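Local coordinates for flavodoxin (Aquifex aeolicus, PDB 2ARK), which carries an FMN cofactor and probably serves as a low-potential electron donor to a number of redox enzymes, at residues 4-10 / 52-58; 94-100 / 139-143; 123-129 / 156-161. One frame throughout, in Å; residues are numbered along the deposited sequence.

Contact 1 of 3, residues 4-10 / 52-58; sequences MGKVLVI and WADGLAV
K6 O takes two backbone donors from 52-58. D54 N lies 2.7 Å from K6 O and is tilted from the carbonyl plane. G55 N lies 3.1 Å from K6 O, nearly along the C=O axis. K6 N is answered by a side chain: it gives a bond of 3.1 Å to D54 OD2, on the anti side of the carboxylate. D54 has CG beside its own backbone N (chi1 -65°), which brings the carboxylate to K6 N. A53 O, of the residue just before D54, is bonded to K89 NZ.

From G55 on the strands pair in regular parallel fashion. L8 N donates to G55 O, A57 N to L8 O and I10 N to A57 O, at 2.8 to 3.0 Å and close to straight. V7 and V9 bond instead to strand 35-41 on the other side.

The K6 chain lies over one face of the W52 indole. K6 CB sits 3.7 Å from the centroid of the six-membered ring. K6 NZ makes a longer cation-pi contact, 5.0 Å from the centroid of the five-membered ring. R38 also meets W52 as a cation. V7 O lies in the ring plane, 3.4 Å from W52 CZ3. L8, I10, L56 and V58 line one face of the sheet. This is the central parallel strand pairing of the flavodoxin-like doubly wound alpha/beta fold.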
HETATM    1  N   MSE A   4      34.574   2.304   6.470  1.00 40.32           N
HETATM    2  CA  MSE A   4      33.468   3.076   7.039  1.00 41.23           C
HETATM    3  C   MSE A   4      32.148   2.606   6.435  1.00 38.63           C
HETATM    4  O   MSE A   4      32.106   2.135   5.297  1.00 38.59           O
HETATM    5  CB  MSE A   4      33.639   4.570   6.753  1.00 40.53           C
HETATM    6  CG  MSE A   4      34.789   5.242   7.457  1.00 43.29           C
HETATM    7 SE   MSE A   4      35.080   7.133   6.843  1.00 48.93          SE
HETATM    8  CE  MSE A   4      33.845   8.077   8.181  1.00 46.94           C
ATOM      9  N   GLY A   5      31.067   2.736   7.193  1.00 37.04           N
ATOM     10  CA  GLY A   5      29.726   2.568   6.638  1.00 34.36           C
ATOM     11  C   GLY A   5      29.494   3.629   5.581  1.00 32.96           C
ATOM     12  O   GLY A   5      29.847   4.780   5.765  1.00 32.93           O
ATOM     13  N   LYS A   6      28.928   3.229   4.455  1.00 31.83           N
ATOM     14  CA  LYS A   6      28.710   4.115   3.311  1.00 30.87           C
ATOM     15  C   LYS A   6      27.202   4.360   3.160  1.00 29.87           C
ATOM     16  O   LYS A   6      26.442   3.419   2.873  1.00 28.49           O
ATOM     17  CB  LYS A   6      29.282   3.474   2.035  1.00 31.23           C
ATOM     18  CG  LYS A   6      30.776   3.554   1.890  1.00 31.00           C
ATOM     19  CD  LYS A   6      31.327   2.209   1.473  1.00 34.65           C
ATOM     20  CE  LYS A   6      31.581   2.082  -0.016  1.00 35.73           C
ATOM     21  NZ  LYS A   6      31.770   0.650  -0.380  1.00 35.53           N
ATOM     22  N   VAL A   7      26.789   5.612   3.404  1.00 28.83           N
ATOM     23  CA  VAL A   7      25.379   6.024   3.345  1.00 28.19           C
ATOM     24  C   VAL A   7      25.107   7.062   2.234  1.00 28.13           C
ATOM     25  O   VAL A   7      25.794   8.083   2.120  1.00 29.19           O
ATOM     26  CB  VAL A   7      24.891   6.514   4.746  1.00 28.15           C
ATOM     27  CG1 VAL A   7      23.541   7.215   4.677  1.00 26.19           C
ATOM     28  CG2 VAL A   7      24.800   5.349   5.711  1.00 28.67           C
ATOM     29  N   LEU A   8      24.108   6.787   1.408  1.00 28.27           N
ATOM     30  CA  LEU A   8      23.661   7.711   0.351  1.00 27.92           C
ATOM     31  C   LEU A   8      22.347   8.324   0.770  1.00 27.25           C
ATOM     32  O   LEU A   8      21.363   7.612   1.032  1.00 27.86           O
ATOM     33  CB  LEU A   8      23.446   6.969  -0.972  1.00 27.39           C
ATOM     34  CG  LEU A   8      23.607   7.630  -2.349  1.00 29.98           C
ATOM     35  CD1 LEU A   8      22.591   7.043  -3.316  1.00 27.29           C
ATOM     36  CD2 LEU A   8      23.601   9.206  -2.435  1.00 29.04           C
ATOM     37  N   VAL A   9      22.322   9.642   0.864  1.00 26.69           N
ATOM     38  CA  VAL A   9      21.060  10.340   1.027  1.00 25.80           C
ATOM     39  C   VAL A   9      20.771  10.980  -0.320  1.00 26.25           C
ATOM     40  O   VAL A   9      21.493  11.852  -0.755  1.00 25.62           O
ATOM     41  CB  VAL A   9      21.082  11.380   2.173  1.00 25.62           C
ATOM     42  CG1 VAL A   9      19.681  12.021   2.370  1.00 23.23           C
ATOM     43  CG2 VAL A   9      21.547  10.721   3.447  1.00 23.63           C
ATOM     44  N   ILE A  10      19.724  10.510  -0.988  1.00 26.52           N
ATOM     45  CA  ILE A  10      19.395  11.019  -2.316  1.00 27.67           C
ATOM     46  C   ILE A  10      17.968  11.568  -2.241  1.00 26.88           C
ATOM     47  O   ILE A  10      17.120  10.932  -1.646  1.00 27.18           O
ATOM     48  CB  ILE A  10      19.597   9.894  -3.393  1.00 27.73           C
ATOM     49  CG1 ILE A  10      19.413  10.421  -4.789  1.00 28.43           C
ATOM     50  CG2 ILE A  10      18.683   8.641  -3.154  1.00 25.86           C
ATOM     51  CD1 ILE A  10      19.126   9.242  -5.790  1.00 30.10           C
ATOM     52  N   TRP A  52      28.202   2.510  -4.619  1.00 26.69           N
ATOM     53  CA  TRP A  52      29.042   2.848  -3.489  1.00 26.38           C
ATOM     54  C   TRP A  52      28.310   2.616  -2.164  1.00 26.93           C
ATOM     55  O   TRP A  52      28.915   2.132  -1.219  1.00 28.25           O
ATOM     56  CB  TRP A  52      29.500   4.299  -3.659  1.00 25.58           C
ATOM     57  CG  TRP A  52      30.224   4.882  -2.516  1.00 25.34           C
ATOM     58  CD1 TRP A  52      31.577   4.830  -2.288  1.00 23.93           C
ATOM     59  CD2 TRP A  52      29.652   5.631  -1.423  1.00 23.86           C
ATOM     60  NE1 TRP A  52      31.877   5.502  -1.121  1.00 25.17           N
ATOM     61  CE2 TRP A  52      30.718   6.002  -0.571  1.00 24.54           C
ATOM     62  CE3 TRP A  52      28.342   6.039  -1.092  1.00 22.87           C
ATOM     63  CZ2 TRP A  52      30.517   6.759   0.604  1.00 24.19           C
ATOM     64  CZ3 TRP A  52      28.146   6.796   0.067  1.00 22.54           C
ATOM     65  CH2 TRP A  52      29.224   7.140   0.902  1.00 23.10           C
ATOM     66  N   ALA A  53      27.012   2.916  -2.105  1.00 27.54           N
ATOM     67  CA  ALA A  53      26.237   2.916  -0.849  1.00 28.01           C
ATOM     68  C   ALA A  53      25.998   1.543  -0.217  1.00 28.86           C
ATOM     69  O   ALA A  53      25.662   0.575  -0.909  1.00 29.80           O
ATOM     70  CB  ALA A  53      24.902   3.618  -1.051  1.00 27.26           C
ATOM     71  N   ASP A  54      26.159   1.459   1.102  1.00 28.99           N
ATOM     72  CA  ASP A  54      25.689   0.284   1.847  1.00 29.05           C
ATOM     73  C   ASP A  54      24.224   0.459   2.189  1.00 28.69           C
ATOM     74  O   ASP A  54      23.460  -0.493   2.143  1.00 29.23           O
ATOM     75  CB  ASP A  54      26.504   0.079   3.131  1.00 28.78           C
ATOM     76  CG  ASP A  54      27.946  -0.260   2.840  1.00 29.69           C
ATOM     77  OD1 ASP A  54      28.152  -1.134   1.976  1.00 32.16           O
ATOM     78  OD2 ASP A  54      28.868   0.332   3.455  1.00 28.43           O
ATOM     79  N   GLY A  55      23.865   1.696   2.546  1.00 28.22           N
ATOM     80  CA  GLY A  55      22.536   2.091   2.941  1.00 27.07           C
ATOM     81  C   GLY A  55      22.130   3.349   2.203  1.00 26.87           C
ATOM     82  O   GLY A  55      22.980   4.186   1.890  1.00 25.95           O
ATOM     83  N   LEU A  56      20.830   3.440   1.900  1.00 26.81           N
ATOM     84  CA  LEU A  56      20.222   4.572   1.183  1.00 27.82           C
ATOM     85  C   LEU A  56      19.032   5.150   1.938  1.00 27.22           C
ATOM     86  O   LEU A  56      18.182   4.396   2.414  1.00 27.66           O
ATOM     87  CB  LEU A  56      19.685   4.139  -0.188  1.00 28.40           C
ATOM     88  CG  LEU A  56      20.664   3.682  -1.253  1.00 30.69           C
ATOM     89  CD1 LEU A  56      21.026   2.187  -1.008  1.00 31.59           C
ATOM     90  CD2 LEU A  56      20.023   3.897  -2.605  1.00 30.49           C
ATOM     91  N   ALA A  57      18.961   6.481   2.027  1.00 26.43           N
ATOM     92  CA  ALA A  57      17.714   7.152   2.388  1.00 25.51           C
ATOM     93  C   ALA A  57      17.228   7.878   1.147  1.00 25.09           C
ATOM     94  O   ALA A  57      17.972   8.600   0.512  1.00 25.46           O
ATOM     95  CB  ALA A  57      17.920   8.114   3.566  1.00 25.17           C
ATOM     96  N   VAL A  58      15.989   7.634   0.758  1.00 25.48           N
ATOM     97  CA  VAL A  58      15.480   8.203  -0.476  1.00 24.95           C
ATOM     98  C   VAL A  58      14.309   9.096  -0.103  1.00 24.77           C
ATOM     99  O   VAL A  58      13.368   8.631   0.504  1.00 24.85           O
ATOM    100  CB  VAL A  58      15.030   7.072  -1.463  1.00 25.39           C
ATOM    101  CG1 VAL A  58      14.373   7.672  -2.725  1.00 24.69           C
ATOM    102  CG2 VAL A  58      16.194   6.103  -1.799  1.00 22.79           C
TER
HETATM  103  O   HOH W   1      31.129   0.124   4.280  1.00 41.20           O

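Contact 2 of 3, residues 94-100 / 139-143; sequences FSSSGGW and AVVAG
F94 to S97 pair residue for residue with A139 to A142 as parallel strands. Their axes are 4.7 Å apart at the closest and 11° apart in direction. S95 N donates to A139 O and S97 N to V141 O, while V141 N donates to S95 O. The ladder runs on past the strand end, where G143 N bonds S97 O at 2.8 Å. G143 has a positive phi (70°), a conformation that glycine takes readily.

S96 adds a side-chain bond, OG to G143 O at 2.6 Å, with OG tilted from the carbonyl plane. With chi1 at 177° the hydroxyl swings away from the S96 nitrogen, which lets it meet G143 O. The side chain also lies about 4 Å from a bound phosphate ion and touches N17 and T18. In flavodoxins the loop after the first strand holds the FMN phosphate, and the loop after the fourth strand, here strand 90-97, lies at the flavin. The phosphate ion and the position of 97-100 are consistent with that site.

The W100 ring lies over A142. A142 CB is 3.7 Å from the centroid of the five-membered ring, over its face. At the far end of the indole, W100 CZ3 meets V140 CG2 at 4.2 Å. W100 of the second subunit meets the same ring. F94 CB touches A139 CB at 3.9 Å, but the phenyl ring turns away to T18, M21 and L157. S95 OG bonds S60 O, and S97 OG bonds N104 OD1.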
ATOM      1  N   PHE A  94      11.853   9.006   3.048  1.00 23.90           N
ATOM      2  CA  PHE A  94      11.308  10.175   3.787  1.00 23.82           C
ATOM      3  C   PHE A  94      10.543  11.115   2.865  1.00 24.61           C
ATOM      4  O   PHE A  94      10.742  11.081   1.635  1.00 25.50           O
ATOM      5  CB  PHE A  94      12.372  10.902   4.601  1.00 23.06           C
ATOM      6  CG  PHE A  94      13.554  11.412   3.783  1.00 24.17           C
ATOM      7  CD1 PHE A  94      14.632  10.560   3.469  1.00 22.02           C
ATOM      8  CD2 PHE A  94      13.627  12.771   3.401  1.00 22.48           C
ATOM      9  CE1 PHE A  94      15.731  11.036   2.744  1.00 21.74           C
ATOM     10  CE2 PHE A  94      14.737  13.263   2.681  1.00 20.94           C
ATOM     11  CZ  PHE A  94      15.782  12.394   2.337  1.00 21.24           C
ATOM     12  N   SER A  95       9.650  11.929   3.415  1.00 24.02           N
ATOM     13  CA  SER A  95       8.757  12.692   2.551  1.00 24.98           C
ATOM     14  C   SER A  95       8.093  13.843   3.291  1.00 25.65           C
ATOM     15  O   SER A  95       7.781  13.747   4.503  1.00 24.93           O
ATOM     16  CB  SER A  95       7.662  11.770   1.972  1.00 26.10           C
ATOM     17  OG  SER A  95       6.857  12.433   0.995  1.00 27.75           O
ATOM     18  N   SER A  96       7.886  14.930   2.550  1.00 25.86           N
ATOM     19  CA  SER A  96       7.261  16.131   3.057  1.00 26.33           C
ATOM     20  C   SER A  96       6.011  16.265   2.215  1.00 26.63           C
ATOM     21  O   SER A  96       6.075  16.071   0.997  1.00 27.47           O
ATOM     22  CB  SER A  96       8.188  17.329   2.820  1.00 26.57           C
ATOM     23  OG  SER A  96       7.596  18.549   3.234  1.00 27.42           O
ATOM     24  N   SER A  97       4.883  16.577   2.852  1.00 26.81           N
ATOM     25  CA  SER A  97       3.605  16.815   2.154  1.00 26.33           C
ATOM     26  C   SER A  97       3.086  18.194   2.473  1.00 25.48           C
ATOM     27  O   SER A  97       3.673  18.896   3.257  1.00 25.35           O
ATOM     28  CB  SER A  97       2.560  15.757   2.538  1.00 26.40           C
ATOM     29  OG  SER A  97       2.421  15.692   3.952  1.00 29.11           O
ATOM     30  N   GLY A  98       1.979  18.573   1.840  1.00 25.55           N
ATOM     31  CA  GLY A  98       1.340  19.860   2.042  1.00 24.85           C
ATOM     32  C   GLY A  98       0.673  19.913   3.403  1.00 25.28           C
ATOM     33  O   GLY A  98       0.539  20.979   3.998  1.00 25.30           O
ATOM     34  N   GLY A  99       0.294  18.751   3.918  1.00 25.26           N
ATOM     35  CA  GLY A  99      -0.494  18.696   5.134  1.00 25.39           C
ATOM     36  C   GLY A  99      -0.439  17.337   5.787  1.00 25.73           C
ATOM     37  O   GLY A  99      -0.162  16.333   5.112  1.00 25.76           O
ATOM     38  N   TRP A 100      -0.657  17.317   7.109  1.00 25.54           N
ATOM     39  CA  TRP A 100      -0.949  16.084   7.841  1.00 25.11           C
ATOM     40  C   TRP A 100      -2.249  15.515   7.318  1.00 24.65           C
ATOM     41  O   TRP A 100      -3.243  16.252   7.135  1.00 24.53           O
ATOM     42  CB  TRP A 100      -1.022  16.344   9.361  1.00 25.69           C
ATOM     43  CG  TRP A 100       0.259  16.849   9.834  1.00 25.60           C
ATOM     44  CD1 TRP A 100       0.589  18.156  10.093  1.00 26.73           C
ATOM     45  CD2 TRP A 100       1.457  16.083  10.005  1.00 26.61           C
ATOM     46  NE1 TRP A 100       1.924  18.241  10.452  1.00 27.52           N
ATOM     47  CE2 TRP A 100       2.479  16.984  10.405  1.00 27.08           C
ATOM     48  CE3 TRP A 100       1.767  14.718   9.880  1.00 27.16           C
ATOM     49  CZ2 TRP A 100       3.790  16.558  10.686  1.00 26.08           C
ATOM     50  CZ3 TRP A 100       3.087  14.294  10.157  1.00 27.01           C
ATOM     51  CH2 TRP A 100       4.071  15.217  10.560  1.00 26.26           C
ATOM     52  N   ALA A 139      10.770   8.997   7.760  1.00 25.00           N
ATOM     53  CA  ALA A 139      10.572  10.333   8.312  1.00 25.50           C
ATOM     54  C   ALA A 139       9.549  11.111   7.461  1.00 25.30           C
ATOM     55  O   ALA A 139       9.662  11.166   6.259  1.00 25.95           O
ATOM     56  CB  ALA A 139      11.919  11.077   8.444  1.00 24.84           C
ATOM     57  N   VAL A 140       8.521  11.670   8.093  1.00 25.91           N
ATOM     58  CA  VAL A 140       7.476  12.428   7.387  1.00 25.43           C
ATOM     59  C   VAL A 140       7.227  13.770   8.129  1.00 26.37           C
ATOM     60  O   VAL A 140       7.321  13.835   9.366  1.00 25.89           O
ATOM     61  CB  VAL A 140       6.132  11.593   7.234  1.00 25.75           C
ATOM     62  CG1 VAL A 140       6.341  10.329   6.353  1.00 23.35           C
ATOM     63  CG2 VAL A 140       5.544  11.191   8.630  1.00 23.84           C
ATOM     64  N   VAL A 141       6.931  14.825   7.367  1.00 26.30           N
ATOM     65  CA  VAL A 141       6.665  16.154   7.894  1.00 27.01           C
ATOM     66  C   VAL A 141       5.646  16.821   6.973  1.00 27.55           C
ATOM     67  O   VAL A 141       5.564  16.486   5.786  1.00 28.34           O
ATOM     68  CB  VAL A 141       7.987  17.038   7.965  1.00 27.67           C
ATOM     69  CG1 VAL A 141       7.661  18.430   8.448  1.00 28.53           C
ATOM     70  CG2 VAL A 141       9.057  16.412   8.916  1.00 25.97           C
ATOM     71  N   ALA A 142       4.842  17.741   7.493  1.00 27.54           N
ATOM     72  CA  ALA A 142       4.092  18.601   6.603  1.00 28.25           C
ATOM     73  C   ALA A 142       4.857  19.925   6.447  1.00 28.99           C
ATOM     74  O   ALA A 142       5.189  20.590   7.445  1.00 29.54           O
ATOM     75  CB  ALA A 142       2.686  18.813   7.098  1.00 27.80           C
ATOM     76  N   GLY A 143       5.170  20.289   5.207  1.00 28.98           N
ATOM     77  CA  GLY A 143       6.010  21.459   4.938  1.00 29.34           C
ATOM     78  C   GLY A 143       7.469  21.277   5.343  1.00 30.18           C
ATOM     79  O   GLY A 143       8.027  20.181   5.242  1.00 29.28           O
TER

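Contact 3 of 3, residues 123-129 / 156-161; sequences FGVTDYV and RLGRRL
R160 points from helix 148-168 toward V125 and ends on the carboxylate of D127. Its CB touches V125 CG2 at 3.8 Å. CG meets V125 CG2 and, at 4.2 Å, F123 CE2. The chain then bends at chi2 and chi3 (58° and 37°), which turns the guanidinium toward D127. NE pairs with E163 of the same helix. NH1 gives D127 OD1 a nearly straight bond of 2.9 Å and comes from above the carboxylate plane; it also touches V125 CG1. NH2 reaches D127 OD2 at 2.7 Å on the syn side.

D127 OD2 has a second donor, R156 NH2, at 2.9 Å on the anti side. One oxygen thus joins two arginines a helical turn apart. V129 CG2 covers one face of the R156 guanidinium, 3.7 Å from CZ. E152 pairs with R156 NH1, and water 2 bridges R156 NH2 to Y128 O. R185 also forms a salt bridge with D127 OD1, so D127 pairs with three arginines. At the other end of the contact, F123 CZ packs on L161 CB at 4.0 Å. The salt-bridge network joins helix 148-168 to strand 121-128, a helix-on-sheet packing of the flavodoxin-like alpha/beta fold.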
ATOM      1  N   PHE A 123      13.246  -0.637   5.832  1.00 24.00           N
ATOM      2  CA  PHE A 123      12.828  -0.510   7.223  1.00 25.18           C
ATOM      3  C   PHE A 123      12.235   0.908   7.466  1.00 25.32           C
ATOM      4  O   PHE A 123      12.460   1.847   6.683  1.00 24.47           O
ATOM      5  CB  PHE A 123      14.047  -0.756   8.153  1.00 24.20           C
ATOM      6  CG  PHE A 123      15.073   0.331   8.069  1.00 25.04           C
ATOM      7  CD1 PHE A 123      16.030   0.341   7.050  1.00 27.84           C
ATOM      8  CD2 PHE A 123      15.061   1.395   8.968  1.00 24.52           C
ATOM      9  CE1 PHE A 123      16.983   1.381   6.968  1.00 24.26           C
ATOM     10  CE2 PHE A 123      16.000   2.430   8.870  1.00 21.72           C
ATOM     11  CZ  PHE A 123      16.936   2.425   7.862  1.00 22.36           C
ATOM     12  N   GLY A 124      11.489   1.019   8.561  1.00 25.67           N
ATOM     13  CA  GLY A 124      11.113   2.293   9.177  1.00 26.08           C
ATOM     14  C   GLY A 124      11.611   2.263  10.620  1.00 26.67           C
ATOM     15  O   GLY A 124      12.325   1.328  11.016  1.00 26.97           O
ATOM     16  N   VAL A 125      11.248   3.272  11.413  1.00 26.69           N
ATOM     17  CA  VAL A 125      11.793   3.426  12.771  1.00 25.90           C
ATOM     18  C   VAL A 125      10.735   3.461  13.843  1.00 25.69           C
ATOM     19  O   VAL A 125       9.764   4.185  13.743  1.00 25.99           O
ATOM     20  CB  VAL A 125      12.712   4.680  12.884  1.00 26.33           C
ATOM     21  CG1 VAL A 125      13.185   4.874  14.300  1.00 24.59           C
ATOM     22  CG2 VAL A 125      13.899   4.557  11.953  1.00 24.95           C
ATOM     23  N   THR A 126      10.932   2.668  14.888  1.00 26.38           N
ATOM     24  CA  THR A 126       9.976   2.602  16.006  1.00 25.82           C
ATOM     25  C   THR A 126      10.077   3.804  16.944  1.00 25.34           C
ATOM     26  O   THR A 126       9.085   4.219  17.538  1.00 25.36           O
ATOM     27  CB  THR A 126      10.205   1.349  16.847  1.00 26.13           C
ATOM     28  OG1 THR A 126      11.600   1.210  17.091  1.00 25.80           O
ATOM     29  CG2 THR A 126       9.690   0.086  16.124  1.00 26.60           C
ATOM     30  N   ASP A 127      11.283   4.341  17.087  1.00 24.86           N
ATOM     31  CA  ASP A 127      11.552   5.461  18.003  1.00 24.88           C
ATOM     32  C   ASP A 127      10.478   6.537  18.007  1.00 24.82           C
ATOM     33  O   ASP A 127      10.026   6.985  16.961  1.00 23.18           O
ATOM     34  CB  ASP A 127      12.894   6.132  17.677  1.00 24.31           C
ATOM     35  CG  ASP A 127      14.040   5.178  17.763  1.00 24.28           C
ATOM     36  OD1 ASP A 127      13.783   3.939  17.741  1.00 23.97           O
ATOM     37  OD2 ASP A 127      15.184   5.666  17.873  1.00 22.43           O
ATOM     38  N   TYR A 128      10.073   6.924  19.215  1.00 25.25           N
ATOM     39  CA  TYR A 128       9.336   8.155  19.399  1.00 25.78           C
ATOM     40  C   TYR A 128      10.296   9.263  19.775  1.00 26.34           C
ATOM     41  O   TYR A 128      11.047   9.207  20.754  1.00 27.01           O
ATOM     42  CB  TYR A 128       8.272   8.026  20.446  1.00 25.68           C
ATOM     43  CG  TYR A 128       6.968   7.512  19.936  1.00 25.80           C
ATOM     44  CD1 TYR A 128       6.851   6.200  19.439  1.00 26.38           C
ATOM     45  CD2 TYR A 128       5.822   8.313  19.996  1.00 25.04           C
ATOM     46  CE1 TYR A 128       5.614   5.699  18.993  1.00 25.53           C
ATOM     47  CE2 TYR A 128       4.583   7.826  19.577  1.00 25.52           C
ATOM     48  CZ  TYR A 128       4.493   6.521  19.072  1.00 25.68           C
ATOM     49  OH  TYR A 128       3.277   6.050  18.672  1.00 26.33           O
ATOM     50  N   VAL A 129      10.222  10.288  18.971  1.00 26.39           N
ATOM     51  CA  VAL A 129      11.191  11.311  18.920  1.00 27.23           C
ATOM     52  C   VAL A 129      10.472  12.515  19.541  1.00 27.82           C
ATOM     53  O   VAL A 129      11.068  13.514  19.921  1.00 28.81           O
ATOM     54  CB  VAL A 129      11.570  11.387  17.436  1.00 27.22           C
ATOM     55  CG1 VAL A 129      11.132  12.667  16.752  1.00 27.18           C
ATOM     56  CG2 VAL A 129      12.999  10.906  17.194  1.00 26.16           C
ATOM     57  N   ARG A 156      16.904  11.023  13.230  1.00 26.79           N
ATOM     58  CA  ARG A 156      16.798   9.633  13.683  1.00 27.07           C
ATOM     59  C   ARG A 156      16.833   8.599  12.545  1.00 27.67           C
ATOM     60  O   ARG A 156      17.458   7.527  12.687  1.00 27.82           O
ATOM     61  CB  ARG A 156      15.558   9.402  14.556  1.00 26.91           C
ATOM     62  CG  ARG A 156      15.566   8.031  15.244  1.00 26.45           C
ATOM     63  CD  ARG A 156      16.784   7.919  16.210  1.00 27.58           C
ATOM     64  NE  ARG A 156      16.896   9.154  16.974  1.00 25.84           N
ATOM     65  CZ  ARG A 156      16.282   9.381  18.128  1.00 23.61           C
ATOM     66  NH1 ARG A 156      16.427  10.549  18.714  1.00 20.60           N
ATOM     67  NH2 ARG A 156      15.549   8.446  18.704  1.00 22.53           N
ATOM     68  N   LEU A 157      16.153   8.918  11.438  1.00 27.44           N
ATOM     69  CA  LEU A 157      16.200   8.086  10.250  1.00 27.04           C
ATOM     70  C   LEU A 157      17.620   7.772   9.795  1.00 27.17           C
ATOM     71  O   LEU A 157      17.965   6.615   9.611  1.00 26.71           O
ATOM     72  CB  LEU A 157      15.404   8.717   9.113  1.00 26.38           C
ATOM     73  CG  LEU A 157      15.216   7.724   7.936  1.00 26.47           C
ATOM     74  CD1 LEU A 157      14.197   6.547   8.254  1.00 24.91           C
ATOM     75  CD2 LEU A 157      14.861   8.463   6.689  1.00 22.09           C
ATOM     76  N   GLY A 158      18.441   8.815   9.615  1.00 27.82           N
ATOM     77  CA  GLY A 158      19.818   8.658   9.165  1.00 27.25           C
ATOM     78  C   GLY A 158      20.664   7.908  10.171  1.00 27.27           C
ATOM     79  O   GLY A 158      21.517   7.098   9.782  1.00 27.50           O
ATOM     80  N   ARG A 159      20.430   8.201  11.454  1.00 26.86           N
ATOM     81  CA  ARG A 159      21.023   7.511  12.613  1.00 26.98           C
ATOM     82  C   ARG A 159      20.777   6.001  12.562  1.00 26.45           C
ATOM     83  O   ARG A 159      21.713   5.215  12.680  1.00 25.97           O
ATOM     84  CB  ARG A 159      20.373   8.030  13.901  1.00 27.03           C
ATOM     85  CG  ARG A 159      21.232   8.160  15.128  1.00 27.44           C
ATOM     86  CD  ARG A 159      22.258   7.069  15.388  1.00 31.19           C
ATOM     87  NE  ARG A 159      23.537   7.708  15.635  1.00 34.62           N
ATOM     88  CZ  ARG A 159      24.217   7.757  16.776  1.00 33.69           C
ATOM     89  NH1 ARG A 159      23.839   7.124  17.871  1.00 35.85           N
ATOM     90  NH2 ARG A 159      25.336   8.433  16.785  1.00 33.34           N
ATOM     91  N   ARG A 160      19.506   5.617  12.437  1.00 26.03           N
ATOM     92  CA  ARG A 160      19.141   4.213  12.385  1.00 26.18           C
ATOM     93  C   ARG A 160      19.669   3.548  11.113  1.00 26.78           C
ATOM     94  O   ARG A 160      20.108   2.401  11.146  1.00 27.67           O
ATOM     95  CB  ARG A 160      17.629   4.025  12.569  1.00 25.60           C
ATOM     96  CG  ARG A 160      17.176   2.575  12.871  1.00 24.74           C
ATOM     97  CD  ARG A 160      17.787   1.915  14.124  1.00 24.18           C
ATOM     98  NE  ARG A 160      17.982   2.838  15.249  1.00 26.91           N
ATOM     99  CZ  ARG A 160      17.007   3.321  16.035  1.00 26.23           C
ATOM    100  NH1 ARG A 160      15.735   2.974  15.845  1.00 22.81           N
ATOM    101  NH2 ARG A 160      17.315   4.160  17.018  1.00 24.64           N
ATOM    102  N   LEU A 161      19.642   4.275   9.996  1.00 27.11           N
ATOM    103  CA  LEU A 161      20.246   3.795   8.752  1.00 26.25           C
ATOM    104  C   LEU A 161      21.713   3.460   8.966  1.00 25.63           C
ATOM    105  O   LEU A 161      22.160   2.373   8.592  1.00 26.51           O
ATOM    106  CB  LEU A 161      20.130   4.851   7.667  1.00 25.96           C
ATOM    107  CG  LEU A 161      20.032   4.466   6.187  1.00 26.21           C
ATOM    108  CD1 LEU A 161      20.599   5.590   5.364  1.00 18.59           C
ATOM    109  CD2 LEU A 161      20.636   3.098   5.788  1.00 23.77           C
TER
HETATM  110  O   HOH W   2      13.710   9.256  20.913  1.00 24.44           O

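In the fold
All three contacts are largely buried and all reach one parallel sheet. Contacts 1 and 2 are strand pairings, held mainly by backbone bonds. Contact 3 joins helix and strand, so side chains do the work, with charge at one end and apolar packing at the other. Strands 55-61 and 90-97 are neighbours, and V58 O probably accepts a bond from F94 N. Helix 148-168 ties the three together: its L161 packs on V7 and G55 of contact 1, and its L157 lies near A139 of contact 2. Contact 2 lies at strand ends, near a bound phosphate ion and the second subunit. Contact 3 touches both the second and third subunits, whereas contact 1 meets no other chain.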